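DNA-dependent metalloprotease SPRTN (Homo sapiens, PDB 6MDW) cleaves proteins covalently cross-linked to DNA, acting as a DNA-dependent zinc metalloendopeptidase that protects genome integrity during DNA synthesis. Local coordinates at residues 28-32 against 85-90; 37-41 against 93-97. All blocks are in the same frame, centred on the assembly; numbering follows the deposited sequence. Where two conformers were deposited one is given.

Contact 1: residues 28-32 against 85-90; sequences LFVQF and LVETLL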
loop_
_atom_site.group_PDB
_atom_site.type_symbol
_atom_site.label_atom_id
_atom_site.label_comp_id
_atom_site.label_asym_id
_atom_site.label_seq_id
_atom_site.Cartn_x
_atom_site.Cartn_y
_atom_site.Cartn_z
ATOM N N LEU A 28 15.754 -1.089 -2.544
ATOM C CA LEU A 28 14.931 -2.133 -1.942
ATOM C C LEU A 28 13.982 -2.697 -2.994
ATOM O O LEU A 28 13.780 -3.919 -3.079
ATOM C CB LEU A 28 14.114 -1.585 -0.770
ATOM C CG LEU A 28 14.892 -1.229 0.489
ATOM C CD1 LEU A 28 13.964 -0.561 1.492
ATOM C CD2 LEU A 28 15.527 -2.447 1.130
ATOM N N PHE A 29 13.357 -1.807 -3.760
ATOM C CA PHE A 29 12.450 -2.231 -4.797
ATOM C C PHE A 29 13.180 -3.157 -5.777
ATOM O O PHE A 29 12.683 -4.241 -6.088
ATOM C CB PHE A 29 11.807 -1.025 -5.487
ATOM C CG PHE A 29 11.111 -1.361 -6.771
ATOM C CD1 PHE A 29 9.953 -2.113 -6.787
ATOM C CD2 PHE A 29 11.657 -0.949 -7.970
ATOM C CE1 PHE A 29 9.364 -2.474 -7.990
ATOM C CE2 PHE A 29 11.059 -1.295 -9.169
ATOM C CZ PHE A 29 9.921 -2.063 -9.169
ATOM N N VAL A 30 14.364 -2.741 -6.249
ATOM C CA VAL A 30 15.079 -3.523 -7.237
ATOM C C VAL A 30 15.417 -4.899 -6.648
ATOM O O VAL A 30 15.218 -5.970 -7.287
ATOM C CB VAL A 30 16.334 -2.764 -7.699
ATOM C CG1 VAL A 30 17.320 -3.677 -8.418
ATOM C CG2 VAL A 30 15.965 -1.568 -8.551
ATOM N N GLN A 31 15.880 -4.912 -5.410
ATOM C CA GLN A 31 16.246 -6.119 -4.721
ATOM C C GLN A 31 15.034 -7.053 -4.620
ATOM O O GLN A 31 15.090 -8.237 -4.943
ATOM C CB GLN A 31 16.814 -5.824 -3.338
ATOM C CG GLN A 31 17.187 -7.061 -2.539
ATOM C CD GLN A 31 17.440 -6.804 -1.072
ATOM O OE1 GLN A 31 17.673 -5.672 -0.642
ATOM N NE2 GLN A 31 17.378 -7.852 -0.276
ATOM N N PHE A 32 13.886 -6.512 -4.195
ATOM C CA PHE A 32 12.735 -7.360 -3.917
ATOM C C PHE A 32 12.071 -7.846 -5.197
ATOM O O PHE A 32 11.560 -8.955 -5.238
ATOM C CB PHE A 32 11.749 -6.636 -2.992
ATOM C CG PHE A 32 12.278 -6.281 -1.626
ATOM C CD1 PHE A 32 13.401 -6.895 -1.077
ATOM C CD2 PHE A 32 11.636 -5.320 -0.874
ATOM C CE1 PHE A 32 13.840 -6.588 0.202
ATOM C CE2 PHE A 32 12.069 -5.019 0.404
ATOM C CZ PHE A 32 13.178 -5.641 0.937
ATOM N N LEU A 85 9.003 -0.199 6.950
ATOM C CA LEU A 85 9.161 0.190 5.543
ATOM C C LEU A 85 9.078 -1.081 4.683
ATOM O O LEU A 85 8.354 -1.146 3.714
ATOM C CB LEU A 85 10.482 0.931 5.305
ATOM C CG LEU A 85 10.862 1.112 3.838
ATOM C CD1 LEU A 85 9.800 1.908 3.122
ATOM C CD2 LEU A 85 12.214 1.806 3.714
ATOM N N VAL A 86 9.894 -2.069 5.058
ATOM C CA VAL A 86 10.060 -3.231 4.226
ATOM C C VAL A 86 8.735 -4.009 4.139
ATOM O O VAL A 86 8.323 -4.423 3.040
ATOM C CB VAL A 86 11.211 -4.108 4.716
ATOM C CG1 VAL A 86 11.172 -5.467 4.012
ATOM C CG2 VAL A 86 12.549 -3.415 4.483
ATOM N N GLU A 87 8.063 -4.244 5.271
ATOM C CA GLU A 87 6.822 -4.999 5.275
ATOM C C GLU A 87 5.719 -4.235 4.526
ATOM O O GLU A 87 4.893 -4.838 3.837
ATOM C CB GLU A 87 6.401 -5.406 6.687
ATOM C CG GLU A 87 7.331 -6.445 7.269
ATOM C CD GLU A 87 7.132 -6.808 8.724
ATOM O OE1 GLU A 87 6.443 -6.062 9.450
ATOM O OE2 GLU A 87 7.773 -7.815 9.171
ATOM N N THR A 88 5.718 -2.902 4.624
ATOM C CA THR A 88 4.725 -2.106 3.892
ATOM C C THR A 88 5.002 -2.215 2.383
ATOM O O THR A 88 4.101 -2.445 1.574
ATOM C CB THR A 88 4.703 -0.634 4.341
ATOM O OG1 THR A 88 4.409 -0.607 5.745
ATOM C CG2 THR A 88 3.687 0.154 3.551
ATOM N N LEU A 89 6.280 -2.065 2.001
ATOM C CA LEU A 89 6.633 -2.105 0.586
ATOM C C LEU A 89 6.266 -3.483 0.024
ATOM O O LEU A 89 5.708 -3.577 -1.064
ATOM C CB LEU A 89 8.130 -1.833 0.428
ATOM C CG LEU A 89 8.695 -2.020 -0.986
ATOM C CD1 LEU A 89 7.985 -1.192 -2.022
ATOM C CD2 LEU A 89 10.181 -1.743 -1.014
ATOM N N LEU A 90 6.606 -4.553 0.768
ATOM C CA LEU A 90 6.383 -5.911 0.223
ATOM C C LEU A 90 4.879 -6.158 0.069
ATOM O O LEU A 90 4.444 -6.772 -0.894
ATOM C CB LEU A 90 7.074 -6.948 1.104
ATOM C CG LEU A 90 8.578 -7.034 0.922
ATOM C CD1 LEU A 90 9.176 -7.859 2.032
ATOM C CD2 LEU A 90 8.951 -7.557 -0.461
#

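Contact 2: residues 37-41 against 93-97; sequences FWGQL and MIHAY. With ZN (zinc ion), chain F.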
loop_
_atom_site.group_PDB
_atom_site.type_symbol
_atom_site.label_atom_id
_atom_site.label_comp_id
_atom_site.label_asym_id
_atom_site.label_seq_id
_atom_site.Cartn_x
_atom_site.Cartn_y
_atom_site.Cartn_z
ATOM N N PHE A 37 9.824 -11.584 -6.692
ATOM C CA PHE A 37 8.769 -11.435 -7.683
ATOM C C PHE A 37 9.246 -11.787 -9.087
ATOM O O PHE A 37 8.619 -11.435 -10.051
ATOM C CB PHE A 37 8.175 -10.014 -7.651
ATOM C CG PHE A 37 7.484 -9.716 -6.342
ATOM C CD1 PHE A 37 6.221 -10.222 -6.096
ATOM C CD2 PHE A 37 8.148 -9.043 -5.344
ATOM C CE1 PHE A 37 5.580 -9.983 -4.885
ATOM C CE2 PHE A 37 7.499 -8.775 -4.146
ATOM C CZ PHE A 37 6.228 -9.247 -3.919
ATOM N N TRP A 38 10.320 -12.583 -9.137
ATOM C CA TRP A 38 10.829 -13.226 -10.382
ATOM C C TRP A 38 11.115 -12.193 -11.488
ATOM O O TRP A 38 11.036 -12.500 -12.689
ATOM C CB TRP A 38 9.846 -14.304 -10.839
ATOM C CG TRP A 38 9.484 -15.285 -9.774
ATOM C CD1 TRP A 38 10.227 -16.349 -9.362
ATOM C CD2 TRP A 38 8.307 -15.272 -8.945
ATOM N NE1 TRP A 38 9.587 -17.009 -8.353
ATOM C CE2 TRP A 38 8.400 -16.377 -8.085
ATOM C CE3 TRP A 38 7.166 -14.465 -8.887
ATOM C CZ2 TRP A 38 7.399 -16.709 -7.172
ATOM C CZ3 TRP A 38 6.184 -14.771 -7.971
ATOM C CH2 TRP A 38 6.302 -15.880 -7.125
ATOM N N GLY A 39 11.410 -10.938 -11.110
ATOM C CA GLY A 39 11.708 -9.872 -12.056
ATOM C C GLY A 39 10.471 -9.263 -12.698
ATOM O O GLY A 39 10.594 -8.353 -13.530
ATOM N N GLN A 40 9.265 -9.712 -12.345
ATOM C CA GLN A 40 8.063 -9.384 -13.084
ATOM C C GLN A 40 7.515 -7.963 -12.841
ATOM O O GLN A 40 6.602 -7.565 -13.541
ATOM C CB GLN A 40 6.980 -10.412 -12.797
ATOM C CG GLN A 40 7.309 -11.770 -13.409
ATOM C CD GLN A 40 6.181 -12.748 -13.243
ATOM O OE1 GLN A 40 6.269 -13.651 -12.431
ATOM N NE2 GLN A 40 5.123 -12.596 -14.038
ATOM N N LEU A 41 8.128 -7.168 -11.967
ATOM C CA LEU A 41 7.539 -5.839 -11.646
ATOM C C LEU A 41 8.235 -4.703 -12.406
ATOM O O LEU A 41 8.272 -3.583 -11.925
ATOM C CB LEU A 41 7.629 -5.629 -10.137
ATOM C CG LEU A 41 6.908 -6.686 -9.295
ATOM C CD1 LEU A 41 6.943 -6.324 -7.817
ATOM C CD2 LEU A 41 5.469 -6.877 -9.762
ATOM N N MET A 93 3.862 -4.475 -3.037
ATOM C CA MET A 93 4.376 -5.198 -4.215
ATOM C C MET A 93 3.572 -6.460 -4.522
ATOM O O MET A 93 3.464 -6.832 -5.702
ATOM C CB MET A 93 5.857 -5.503 -4.006
ATOM C CG MET A 93 6.742 -4.241 -4.051
ATOM S SD MET A 93 8.514 -4.559 -3.762
ATOM C CE MET A 93 8.958 -5.307 -5.331
ATOM N N ILE A 94 2.987 -7.092 -3.505
ATOM C CA ILE A 94 2.113 -8.231 -3.752
ATOM C C ILE A 94 0.869 -7.763 -4.506
ATOM O O ILE A 94 0.471 -8.336 -5.506
ATOM C CB ILE A 94 1.724 -8.962 -2.455
ATOM C CG1 ILE A 94 2.959 -9.580 -1.790
ATOM C CG2 ILE A 94 0.704 -10.017 -2.791
ATOM C CD1 ILE A 94 2.665 -10.106 -0.420
ATOM N N HIS A 95 0.252 -6.671 -4.049
ATOM C CA HIS A 95 -0.884 -6.114 -4.806
ATOM C C HIS A 95 -0.452 -5.812 -6.242
ATOM O O HIS A 95 -1.188 -6.085 -7.205
ATOM C CB HIS A 95 -1.401 -4.834 -4.145
ATOM C CG HIS A 95 -2.183 -5.024 -2.880
ATOM N ND1 HIS A 95 -3.249 -5.908 -2.742
ATOM C CD2 HIS A 95 -2.060 -4.388 -1.693
ATOM C CE1 HIS A 95 -3.717 -5.793 -1.498
ATOM N NE2 HIS A 95 -2.997 -4.882 -0.830
ATOM N N ALA A 96 0.702 -5.192 -6.405
ATOM C CA ALA A 96 1.186 -4.856 -7.751
ATOM C C ALA A 96 1.355 -6.147 -8.579
ATOM O O ALA A 96 1.034 -6.170 -9.761
ATOM C CB ALA A 96 2.475 -4.097 -7.662
ATOM N N TYR A 97 1.942 -7.194 -7.985
ATOM C CA TYR A 97 2.173 -8.421 -8.723
ATOM C C TYR A 97 0.856 -9.028 -9.199
ATOM O O TYR A 97 0.776 -9.513 -10.341
ATOM C CB TYR A 97 2.926 -9.432 -7.855
ATOM C CG TYR A 97 3.269 -10.696 -8.606
ATOM C CD1 TYR A 97 4.407 -10.742 -9.369
ATOM C CD2 TYR A 97 2.485 -11.827 -8.522
ATOM C CE1 TYR A 97 4.759 -11.878 -10.079
ATOM C CE2 TYR A 97 2.799 -12.965 -9.252
ATOM C CZ TYR A 97 3.958 -12.991 -10.004
ATOM O OH TYR A 97 4.277 -14.117 -10.744
HETATM ZN ZN ZN F . -3.448 -4.214 1.107
#

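Contact 1: residues 28-32 against 85-90
The ring of Phe32 packs obliquely against the side chains of Val86, Leu89 and Leu90, one helix (25-36) leaning on another (82-100). The methyl CD2 of Leu90 lies closest, 3.5 Å from Phe32 CD2, and its side chain runs at roughly a right angle to that of the phenylalanine. Val86 meets the far end of the ring, with CG1 3.7 Å from Phe32 CZ. With Phe32 CG anti to the carbonyl carbon (chi1 -62°), the ring reaches over to the other helix. Leu89 points toward helix 25-36, and its CD2 fits between Phe32 and Leu28, 3.9 Å from Phe32 CD2 and equally far from Leu28 CB. One turn earlier than Phe32, Leu28 meets the start of the opposing segment, where its CD1 comes within 3.7 Å of Leu85 CD2. The axes of the two short helical segments pass 11.2 Å apart at a crossing angle of -58°, a separation bridged by these branched and aromatic side chains. Strand 45-49 adds Val46 against Phe29 and Leu89. No hydrogen bond joins the two segments: between them the contact is made by buried hydrocarbon, just ahead of His91 and the active-site Glu92 on the zinc-binding helix.

Contact 2: residues 37-41 against 93-97
Tyr97 reaches from helix 82-100 into the turn at 37-41, where Phe37, Trp38 and Gln40 gather round its ring. Its CG lies anti to the backbone N (chi1 -176°), which carries the phenol out to Gln40. There Tyr97 OH donates a hydrogen bond of 2.7 Å to Gln40 OE1; the donor stands above the carbonyl plane, while OE1 lies at the edge of the phenol ring, in its plane. The amide is turned almost perpendicular to that ring, at 83°. Two aromatic neighbours lean obliquely on the tyrosine: Phe37, its plane tilted by 40°, and Trp38, whose CZ3 comes within 3.5 Å of Tyr97 CZ. A type I' turn from Phe37 to Gln40 brings these side chains together. Deeper in, Phe37 CE2 packs 3.7 Å from Met93 CB, and the sulfur makes an oblique Met-aromatic contact with the same ring. Ile94 CG1 meets the phenylalanine at its edge, 3.9 Å from Phe37 CZ. In the conformer given, Leu41 packs beside the helix. Replacing Tyr97 with an alanine would probably leave Gln40 OE1 without its hydroxyl donor and open a gap beside Phe37 and Trp38. His95, on the same turn, extends from the other side of the helix and binds the catalytic zinc through NE2 at 2.1 Å, a metal that His91 and His110 also bind. The metal-binding helix thus has two unlike faces, one coordinating zinc and one joined to the turn by apolar packing and a single phenol-amide bond.

How the contacts relate
Contacts 1 and 2 lie with centres about 11 Å apart in the SprT-like protease domain and share helix 82-100. Their segments alternate along the chain: helix 25-36 supplies 28-32, the loop after it supplies 37-41, and then, beyond the three-stranded sheet, the long helix supplies 85-90 followed by 93-97. The contacts also touch each other, Met93 CE lying 3.6 Å from Phe29 CD1 and close to Phe32, so the packing is continuous. Between the two segments of the long helix fall His91 and Glu92 of the HExxH motif, with His95 inside the second. The first helix and its following loop therefore back the helix that carries the catalytic residues.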